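Local coordinates for CLIP-associating protein (Drosophila melanogaster, PDB 4G3A) that tracks microtubule plus ends and stabilises dynamic microtubules, supporting mitotic spindle formation, kinetochore attachment and tubulin incorporation during poleward flux, at residues G11-M16 with I42-M47; P93-R98 with Q111-D116; P171-L176 with Q190-I195. One frame throughout, in Å; residues are numbered along the deposited sequence. Where two conformers were deposited one is given.

Interaction 1: residues G11-M16 with I42-M47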
loop_
_atom_site.group_PDB
_atom_site.type_symbol
_atom_site.label_atom_id
_atom_site.label_comp_id
_atom_site.label_asym_id
_atom_site.label_seq_id
_atom_site.Cartn_x
_atom_site.Cartn_y
_atom_site.Cartn_z
ATOM N N GLY A 11 18.743 -18.823 12.319
ATOM C CA GLY A 11 19.556 -19.257 11.198
ATOM C C GLY A 11 19.494 -18.305 10.013
ATOM O O GLY A 11 20.525 -17.973 9.426
ATOM N N PHE A 12 18.289 -17.870 9.645
ATOM C CA PHE A 12 18.143 -16.907 8.561
ATOM C C PHE A 12 18.842 -15.600 8.920
ATOM O O PHE A 12 19.618 -15.062 8.134
ATOM C CB PHE A 12 16.661 -16.632 8.256
ATOM C CG PHE A 12 16.006 -17.694 7.416
ATOM C CD1 PHE A 12 16.222 -17.744 6.047
ATOM C CD2 PHE A 12 15.165 -18.634 7.992
ATOM C CE1 PHE A 12 15.620 -18.721 5.270
ATOM C CE2 PHE A 12 14.559 -19.612 7.222
ATOM C CZ PHE A 12 14.789 -19.657 5.859
ATOM N N ILE A 13 18.556 -15.090 10.114
ATOM C CA ILE A 13 19.112 -13.819 10.563
ATOM C C ILE A 13 20.643 -13.807 10.488
ATOM O O ILE A 13 21.243 -12.848 10.008
ATOM C CB ILE A 13 18.669 -13.503 12.002
ATOM C CG1 ILE A 13 17.153 -13.287 12.059
ATOM C CG2 ILE A 13 19.419 -12.289 12.535
ATOM C CD1 ILE A 13 16.553 -13.502 13.437
ATOM N N GLN A 14 21.269 -14.880 10.956
ATOM C CA GLN A 14 22.727 -14.945 10.988
ATOM C C GLN A 14 23.349 -14.913 9.592
ATOM O O GLN A 14 24.371 -14.265 9.372
ATOM C CB GLN A 14 23.186 -16.189 11.758
ATOM C CG GLN A 14 22.799 -16.161 13.229
ATOM C CD GLN A 14 22.735 -17.541 13.850
ATOM O OE1 GLN A 14 22.772 -18.554 13.149
ATOM N NE2 GLN A 14 22.632 -17.589 15.175
ATOM N N GLN A 15 22.711 -15.595 8.648
ATOM C CA GLN A 15 23.285 -15.791 7.325
ATOM C C GLN A 15 22.995 -14.649 6.359
ATOM O O GLN A 15 23.614 -14.557 5.299
ATOM C CB GLN A 15 22.775 -17.104 6.739
ATOM C CG GLN A 15 23.765 -17.791 5.832
ATOM C CD GLN A 15 23.171 -19.006 5.154
ATOM O OE1 GLN A 15 22.430 -19.778 5.768
ATOM N NE2 GLN A 15 23.489 -19.178 3.874
HETATM N N MSE A 16 22.048 -13.786 6.724
HETATM C CA MSE A 16 21.643 -12.669 5.874
HETATM C C MSE A 16 22.733 -11.624 5.633
HETATM O O MSE A 16 22.982 -11.244 4.490
HETATM C CB MSE A 16 20.370 -12.000 6.421
HETATM C CG MSE A 16 19.084 -12.636 5.926
HETATM SE SE MSE A 16 17.532 -12.258 7.050
HETATM C CE MSE A 16 16.838 -10.627 6.196
ATOM N N ILE A 42 8.205 -18.886 14.647
ATOM C CA ILE A 42 8.972 -17.649 14.506
ATOM C C ILE A 42 9.716 -17.290 15.784
ATOM O O ILE A 42 10.068 -16.127 16.005
ATOM C CB ILE A 42 8.128 -16.437 14.053
ATOM C CG1 ILE A 42 6.890 -16.273 14.924
ATOM C CG2 ILE A 42 7.733 -16.566 12.592
ATOM C CD1 ILE A 42 6.283 -14.913 14.878
ATOM N N VAL A 43 9.946 -18.287 16.634
ATOM C CA VAL A 43 10.831 -18.084 17.766
ATOM C C VAL A 43 12.178 -17.632 17.218
ATOM O O VAL A 43 12.655 -18.162 16.220
ATOM C CB VAL A 43 11.036 -19.375 18.581
ATOM C CG1 VAL A 43 12.138 -19.180 19.611
ATOM C CG2 VAL A 43 9.740 -19.786 19.264
ATOM N N CYS A 44 12.771 -16.633 17.854
ATOM C CA CYS A 44 14.129 -16.217 17.532
ATOM C C CYS A 44 14.689 -15.423 18.708
ATOM O O CYS A 44 14.005 -15.221 19.712
ATOM C CB CYS A 44 14.181 -15.397 16.235
ATOM S SG CYS A 44 13.288 -13.818 16.269
ATOM N N THR A 45 15.928 -14.966 18.577
ATOM C CA THR A 45 16.570 -14.199 19.635
ATOM C C THR A 45 15.911 -12.845 19.812
ATOM O O THR A 45 15.518 -12.478 20.919
ATOM C CB THR A 45 18.063 -13.990 19.348
ATOM O OG1 THR A 45 18.755 -15.233 19.510
ATOM C CG2 THR A 45 18.649 -12.957 20.301
ATOM N N ASP A 46 15.796 -12.108 18.715
ATOM C CA ASP A 46 15.202 -10.776 18.729
ATOM C C ASP A 46 14.611 -10.493 17.353
ATOM O O ASP A 46 15.330 -10.469 16.355
ATOM C CB ASP A 46 16.261 -9.730 19.088
ATOM C CG ASP A 46 15.671 -8.354 19.349
ATOM O OD1 ASP A 46 14.572 -8.054 18.827
ATOM O OD2 ASP A 46 16.324 -7.568 20.076
HETATM N N MSE A 47 13.297 -10.294 17.311
HETATM C CA MSE A 47 12.582 -10.072 16.055
HETATM C C MSE A 47 13.115 -8.850 15.315
HETATM O O MSE A 47 13.175 -8.834 14.087
HETATM C CB MSE A 47 11.084 -9.933 16.321
HETATM C CG MSE A 47 10.249 -9.621 15.090
HETATM SE SE MSE A 47 10.430 -10.953 13.669
HETATM C CE MSE A 47 9.530 -12.455 14.527
#
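I13 reaches C44 and the backbone of D46 through the last carbon of its longer branch, in a small surface contact that buries 76 Å². Its CB sits on helix 9-18 and points toward the loop, but contact is made farther out. From CB the side chain forks: CG2 lies anti to the backbone N and takes no part, while I13 CG1, beside that N, is still 5.5 Å from C44 CB. A nearly extended second torsion (chi2 158°) then carries the tip outward over C44, where I13 CD1 lies 4.1 Å from C44 CB and 4.3 Å from C44 SG. On another side the same methyl approaches the carbonyl of D46, with I13 CD1 4.4 Å from D46 O, a loose apolar-to-polar approach. The loop is the entry to HEAT 1 of this N-terminal TOG-like domain, so I13 joins the first helix of the chain to the start of the repeat; it also packs on F49 of helix 47-58. D46 is the N-cap of that helix, its OD1 accepting a hydrogen bond from G48 N. A second tie runs between the same two elements, T45 N being hydrogen-bonded to D10 OD1.

Interaction 2: residues P93-R98 with Q111-D116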
loop_
_atom_site.group_PDB
_atom_site.type_symbol
_atom_site.label_atom_id
_atom_site.label_comp_id
_atom_site.label_asym_id
_atom_site.label_seq_id
_atom_site.Cartn_x
_atom_site.Cartn_y
_atom_site.Cartn_z
ATOM N N PRO A 93 7.876 3.928 4.972
ATOM C CA PRO A 93 8.370 4.872 3.962
ATOM C C PRO A 93 8.952 4.184 2.728
ATOM O O PRO A 93 8.856 4.733 1.641
ATOM C CB PRO A 93 9.463 5.643 4.716
ATOM C CG PRO A 93 9.036 5.568 6.147
ATOM C CD PRO A 93 8.439 4.204 6.310
ATOM N N HIS A 94 9.539 3.001 2.879
ATOM C CA HIS A 94 10.151 2.328 1.731
ATOM C C HIS A 94 9.152 1.481 0.932
ATOM O O HIS A 94 9.333 1.252 -0.264
ATOM C CB HIS A 94 11.356 1.510 2.197
ATOM C CG HIS A 94 12.344 2.332 2.953
ATOM N ND1 HIS A 94 12.446 2.292 4.330
ATOM C CD2 HIS A 94 13.218 3.273 2.538
ATOM C CE1 HIS A 94 13.372 3.145 4.721
ATOM N NE2 HIS A 94 13.855 3.760 3.654
ATOM N N VAL A 95 8.114 1.008 1.610
ATOM C CA VAL A 95 7.017 0.336 0.938
ATOM C C VAL A 95 6.317 1.332 0.022
ATOM O O VAL A 95 5.982 1.018 -1.113
ATOM C CB VAL A 95 6.015 -0.209 1.945
ATOM C CG1 VAL A 95 4.831 -0.825 1.212
ATOM C CG2 VAL A 95 6.708 -1.243 2.841
ATOM N N ILE A 96 6.122 2.542 0.525
ATOM C CA ILE A 96 5.556 3.622 -0.277
ATOM C C ILE A 96 6.353 3.823 -1.563
ATOM O O ILE A 96 5.781 3.826 -2.657
ATOM C CB ILE A 96 5.514 4.939 0.525
ATOM C CG1 ILE A 96 4.433 4.853 1.611
ATOM C CG2 ILE A 96 5.268 6.144 -0.412
ATOM C CD1 ILE A 96 4.421 6.040 2.559
ATOM N N ASP A 97 7.671 3.981 -1.433
ATOM C CA ASP A 97 8.538 4.124 -2.597
ATOM C C ASP A 97 8.354 2.983 -3.596
ATOM O O ASP A 97 8.427 3.199 -4.802
ATOM C CB ASP A 97 10.011 4.212 -2.181
ATOM C CG ASP A 97 10.373 5.565 -1.587
ATOM O OD1 ASP A 97 9.590 6.529 -1.754
ATOM O OD2 ASP A 97 11.433 5.662 -0.950
ATOM N N ARG A 98 8.119 1.771 -3.103
ATOM C CA ARG A 98 7.949 0.627 -3.997
ATOM C C ARG A 98 6.607 0.649 -4.736
ATOM O O ARG A 98 6.407 -0.098 -5.701
ATOM C CB ARG A 98 8.104 -0.685 -3.237
ATOM C CG ARG A 98 9.509 -0.939 -2.703
ATOM C CD ARG A 98 10.498 -1.232 -3.827
ATOM N NE ARG A 98 11.880 -1.267 -3.338
ATOM C CZ ARG A 98 12.939 -1.581 -4.084
ATOM N NH1 ARG A 98 12.792 -1.899 -5.366
ATOM N NH2 ARG A 98 14.155 -1.581 -3.547
ATOM N N GLN A 111 1.436 -3.242 -2.534
ATOM C CA GLN A 111 0.026 -2.960 -2.261
ATOM C C GLN A 111 -0.514 -4.038 -1.317
ATOM O O GLN A 111 -1.276 -3.767 -0.391
ATOM C CB GLN A 111 -0.776 -2.941 -3.566
ATOM C CG GLN A 111 -0.623 -1.661 -4.409
ATOM C CD GLN A 111 -1.490 -0.520 -3.907
ATOM O OE1 GLN A 111 -1.945 -0.523 -2.756
ATOM N NE2 GLN A 111 -1.717 0.474 -4.763
ATOM N N LEU A 112 -0.089 -5.273 -1.545
ATOM C CA LEU A 112 -0.564 -6.376 -0.718
ATOM C C LEU A 112 -0.076 -6.235 0.736
ATOM O O LEU A 112 -0.831 -6.477 1.671
ATOM C CB LEU A 112 -0.172 -7.726 -1.340
ATOM C CG LEU A 112 -0.587 -9.015 -0.625
ATOM C CD1 LEU A 112 -2.014 -8.955 -0.084
ATOM C CD2 LEU A 112 -0.408 -10.210 -1.553
ATOM N N LEU A 113 1.172 -5.824 0.928
ATOM C CA LEU A 113 1.673 -5.522 2.271
ATOM C C LEU A 113 0.792 -4.485 2.970
ATOM O O LEU A 113 0.475 -4.617 4.166
ATOM C CB LEU A 113 3.134 -5.021 2.213
ATOM C CG LEU A 113 3.837 -4.756 3.551
ATOM C CD1 LEU A 113 5.401 -4.815 3.432
ATOM C CD2 LEU A 113 3.391 -3.432 4.170
ATOM N N LEU A 114 0.403 -3.445 2.229
ATOM C CA LEU A 114 -0.475 -2.418 2.786
ATOM C C LEU A 114 -1.837 -3.003 3.179
ATOM O O LEU A 114 -2.348 -2.723 4.255
ATOM C CB LEU A 114 -0.654 -1.238 1.815
ATOM C CG LEU A 114 0.616 -0.447 1.476
ATOM C CD1 LEU A 114 0.307 0.614 0.424
ATOM C CD2 LEU A 114 1.209 0.177 2.728
ATOM N N ARG A 115 -2.427 -3.822 2.318
ATOM C CA ARG A 115 -3.705 -4.444 2.670
ATOM C C ARG A 115 -3.558 -5.373 3.886
ATOM O O ARG A 115 -4.445 -5.448 4.740
ATOM C CB ARG A 115 -4.303 -5.175 1.463
ATOM C CG ARG A 115 -4.695 -4.222 0.318
ATOM C CD ARG A 115 -5.666 -4.879 -0.671
ATOM N NE ARG A 115 -5.072 -6.017 -1.368
ATOM C CZ ARG A 115 -4.355 -5.911 -2.484
ATOM N NH1 ARG A 115 -4.137 -4.719 -3.025
ATOM N NH2 ARG A 115 -3.853 -6.990 -3.064
ATOM N N ASP A 116 -2.425 -6.069 3.968
ATOM C CA ASP A 116 -2.171 -6.969 5.091
ATOM C C ASP A 116 -2.089 -6.209 6.417
ATOM O O ASP A 116 -2.612 -6.669 7.430
ATOM C CB ASP A 116 -0.913 -7.817 4.855
ATOM C CG ASP A 116 -1.110 -8.882 3.780
ATOM O OD1 ASP A 116 -2.258 -9.327 3.546
ATOM O OD2 ASP A 116 -0.104 -9.280 3.165
#
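V95 meets L113 and L114 through methyl groups alone, and no flat group comes between them. The flat group nearby, the R115 guanidinium, folds back along its own helix: Q111 O and L112 CA both lie over one face, displaced toward its rim. Across the contact V95 points toward helix 104-119 and divides its branches. CG2 meets L113, with V95 CG2 3.8 Å from L113 CD1, and CG1 reaches the next residue, with V95 CG1 4.1 Å from L114 CD2. L113 CD2 lies 4.2 Å from each of the two V95 methyls, filling the fork. With an alanine in place of V95, L113 CD1 and L114 CD2 would probably lose the methyls they rest on, leaving a gap between the helices. L113 holds CG anti to its backbone N (chi1 -176°), which sends both its methyls toward V95; L114 starts off to the side, yet its tip swings nearer. Helices 88-98 and 104-119 are the paired helices of HEAT 2, and this is part of their shared apolar core. L113 continues onto F73 of helix 63-80, and L114 onto L132 and T151. Q111 hydrogen-bonds T151 and E147 of helix 142-159.

Interaction 3: residues P171-L176 with Q190-I195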
loop_
_atom_site.group_PDB
_atom_site.type_symbol
_atom_site.label_atom_id
_atom_site.label_comp_id
_atom_site.label_asym_id
_atom_site.label_seq_id
_atom_site.Cartn_x
_atom_site.Cartn_y
_atom_site.Cartn_z
ATOM N N PRO A 171 -10.973 16.879 -1.328
ATOM C CA PRO A 171 -10.185 17.960 -1.941
ATOM C C PRO A 171 -8.802 17.506 -2.457
ATOM O O PRO A 171 -8.448 17.863 -3.582
ATOM C CB PRO A 171 -10.098 19.018 -0.828
ATOM C CG PRO A 171 -11.276 18.734 0.054
ATOM C CD PRO A 171 -11.440 17.230 0.026
ATOM N N PRO A 172 -8.034 16.718 -1.674
ATOM C CA PRO A 172 -6.788 16.261 -2.300
ATOM C C PRO A 172 -6.983 15.388 -3.541
ATOM O O PRO A 172 -6.191 15.516 -4.475
ATOM C CB PRO A 172 -6.087 15.468 -1.185
ATOM C CG PRO A 172 -7.090 15.299 -0.109
ATOM C CD PRO A 172 -8.074 16.407 -0.236
ATOM N N VAL A 173 -7.986 14.511 -3.565
ATOM C CA VAL A 173 -8.227 13.735 -4.781
ATOM C C VAL A 173 -8.598 14.679 -5.940
ATOM O O VAL A 173 -8.148 14.515 -7.076
ATOM C CB VAL A 173 -9.335 12.685 -4.578
ATOM C CG1 VAL A 173 -9.755 12.078 -5.927
ATOM C CG2 VAL A 173 -8.865 11.611 -3.604
ATOM N N CYS A 174 -9.414 15.682 -5.652
ATOM C CA CYS A 174 -9.776 16.644 -6.691
ATOM C C CYS A 174 -8.545 17.394 -7.214
ATOM O O CYS A 174 -8.440 17.652 -8.406
ATOM C CB CYS A 174 -10.850 17.606 -6.196
ATOM S SG CYS A 174 -12.516 16.869 -6.119
ATOM N N ALA A 175 -7.606 17.722 -6.326
ATOM C CA ALA A 175 -6.359 18.353 -6.749
ATOM C C ALA A 175 -5.631 17.510 -7.788
ATOM O O ALA A 175 -4.993 18.047 -8.690
ATOM C CB ALA A 175 -5.447 18.619 -5.548
ATOM N N LEU A 176 -5.710 16.187 -7.654
ATOM C CA LEU A 176 -5.067 15.299 -8.621
ATOM C C LEU A 176 -5.739 15.246 -9.998
ATOM O O LEU A 176 -5.156 14.715 -10.949
ATOM C CB LEU A 176 -4.890 13.890 -8.042
ATOM C CG LEU A 176 -3.869 13.815 -6.894
ATOM C CD1 LEU A 176 -3.588 12.372 -6.529
ATOM C CD2 LEU A 176 -2.578 14.524 -7.269
ATOM N N GLN A 190 -11.541 8.115 -11.789
ATOM C CA GLN A 190 -12.087 6.824 -11.401
ATOM C C GLN A 190 -12.213 6.674 -9.884
ATOM O O GLN A 190 -13.144 6.019 -9.411
ATOM C CB GLN A 190 -11.281 5.669 -11.998
ATOM C CG GLN A 190 -12.018 4.347 -11.934
ATOM C CD GLN A 190 -13.368 4.423 -12.627
ATOM O OE1 GLN A 190 -13.544 5.180 -13.581
ATOM N NE2 GLN A 190 -14.327 3.649 -12.148
ATOM N N THR A 191 -11.317 7.297 -9.123
ATOM C CA THR A 191 -11.383 7.230 -7.658
ATOM C C THR A 191 -12.643 7.912 -7.110
ATOM O O THR A 191 -13.303 7.395 -6.203
ATOM C CB THR A 191 -10.133 7.875 -6.994
ATOM O OG1 THR A 191 -8.958 7.164 -7.385
ATOM C CG2 THR A 191 -10.252 7.849 -5.486
ATOM N N LEU A 192 -12.972 9.079 -7.659
ATOM C CA LEU A 192 -14.201 9.776 -7.275
ATOM C C LEU A 192 -15.429 8.949 -7.655
ATOM O O LEU A 192 -16.421 8.904 -6.922
ATOM C CB LEU A 192 -14.257 11.150 -7.928
ATOM C CG LEU A 192 -13.202 12.103 -7.354
ATOM C CD1 LEU A 192 -13.113 13.345 -8.218
ATOM C CD2 LEU A 192 -13.547 12.459 -5.908
ATOM N N VAL A 193 -15.344 8.280 -8.795
ATOM C CA VAL A 193 -16.425 7.411 -9.233
ATOM C C VAL A 193 -16.596 6.249 -8.252
ATOM O O VAL A 193 -17.718 5.942 -7.845
ATOM C CB VAL A 193 -16.212 6.917 -10.685
ATOM C CG1 VAL A 193 -17.195 5.802 -11.027
ATOM C CG2 VAL A 193 -16.358 8.076 -11.669
ATOM N N GLU A 194 -15.487 5.634 -7.842
ATOM C CA GLU A 194 -15.528 4.561 -6.846
ATOM C C GLU A 194 -16.064 5.061 -5.503
ATOM O O GLU A 194 -16.819 4.355 -4.833
ATOM C CB GLU A 194 -14.137 3.935 -6.642
ATOM C CG GLU A 194 -13.430 3.504 -7.920
ATOM C CD GLU A 194 -14.134 2.366 -8.656
ATOM O OE1 GLU A 194 -14.978 1.665 -8.050
ATOM O OE2 GLU A 194 -13.829 2.171 -9.852
ATOM N N ILE A 195 -15.681 6.279 -5.112
ATOM C CA ILE A 195 -16.182 6.872 -3.875
ATOM C C ILE A 195 -17.690 7.141 -4.006
ATOM O O ILE A 195 -18.456 6.960 -3.060
ATOM C CB ILE A 195 -15.446 8.177 -3.517
ATOM C CG1 ILE A 195 -14.062 7.869 -2.907
ATOM C CG2 ILE A 195 -16.287 9.017 -2.563
ATOM C CD1 ILE A 195 -13.161 9.127 -2.773
#
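Helix 171-175 and helix 190-195 run roughly antiparallel, at 148° between their directions and 10.4 Å between their axes, with the CA atoms of V173 and L192 closest at 7.6 Å. V173 and L192 point toward each other and overlap alongside, their ends running in opposite senses. The first torsion of V173 (chi1 169°) places CG1 anti to the backbone N, and this one methyl does the work: V173 CG1 lies 3.7 Å from the branch carbon L192 CG and 3.8 Å from L192 CD2. The other methyl of the leucine turns to the thiol group, L192 CD1 lying 4.1 Å from C174 SG, so the fork of L192 is shared between two neighbouring residues. T191 adds a looser touch, V173 CG1 to T191 CG2 at 4.3 Å; its hydroxyl is occupied by a hydrogen bond to the carbonyl of A187 in its own helix. All four residues are buried in the core of HEAT 3, which these two helices build. T191 and I195 also lean on L149 and L156 of helix 142-159, while C174 touches V213 in the loop before helix 215-229, and that helix packs L221 against L192 and F225 against V193.

The three contacts follow one another along the chain and along the elongated row of helices. Interaction 1 lies at the N-terminal end, the centre of interaction 2 about 4 Å from that of the chain, and interaction 3 beyond it: centres are about 23 Å apart between 1 and 2, about 21 Å between 2 and 3, and about 43 Å between 1 and 3. None touches another; the nearest atoms of interactions 2 and 3 remain about 10 Å apart. Interactions 2 and 3 each join the two helices of one HEAT repeat, whereas interaction 1 attaches the first helix to the entry of HEAT 1. As in other TOG domains, loops within the repeats probably form the tubulin-facing edge.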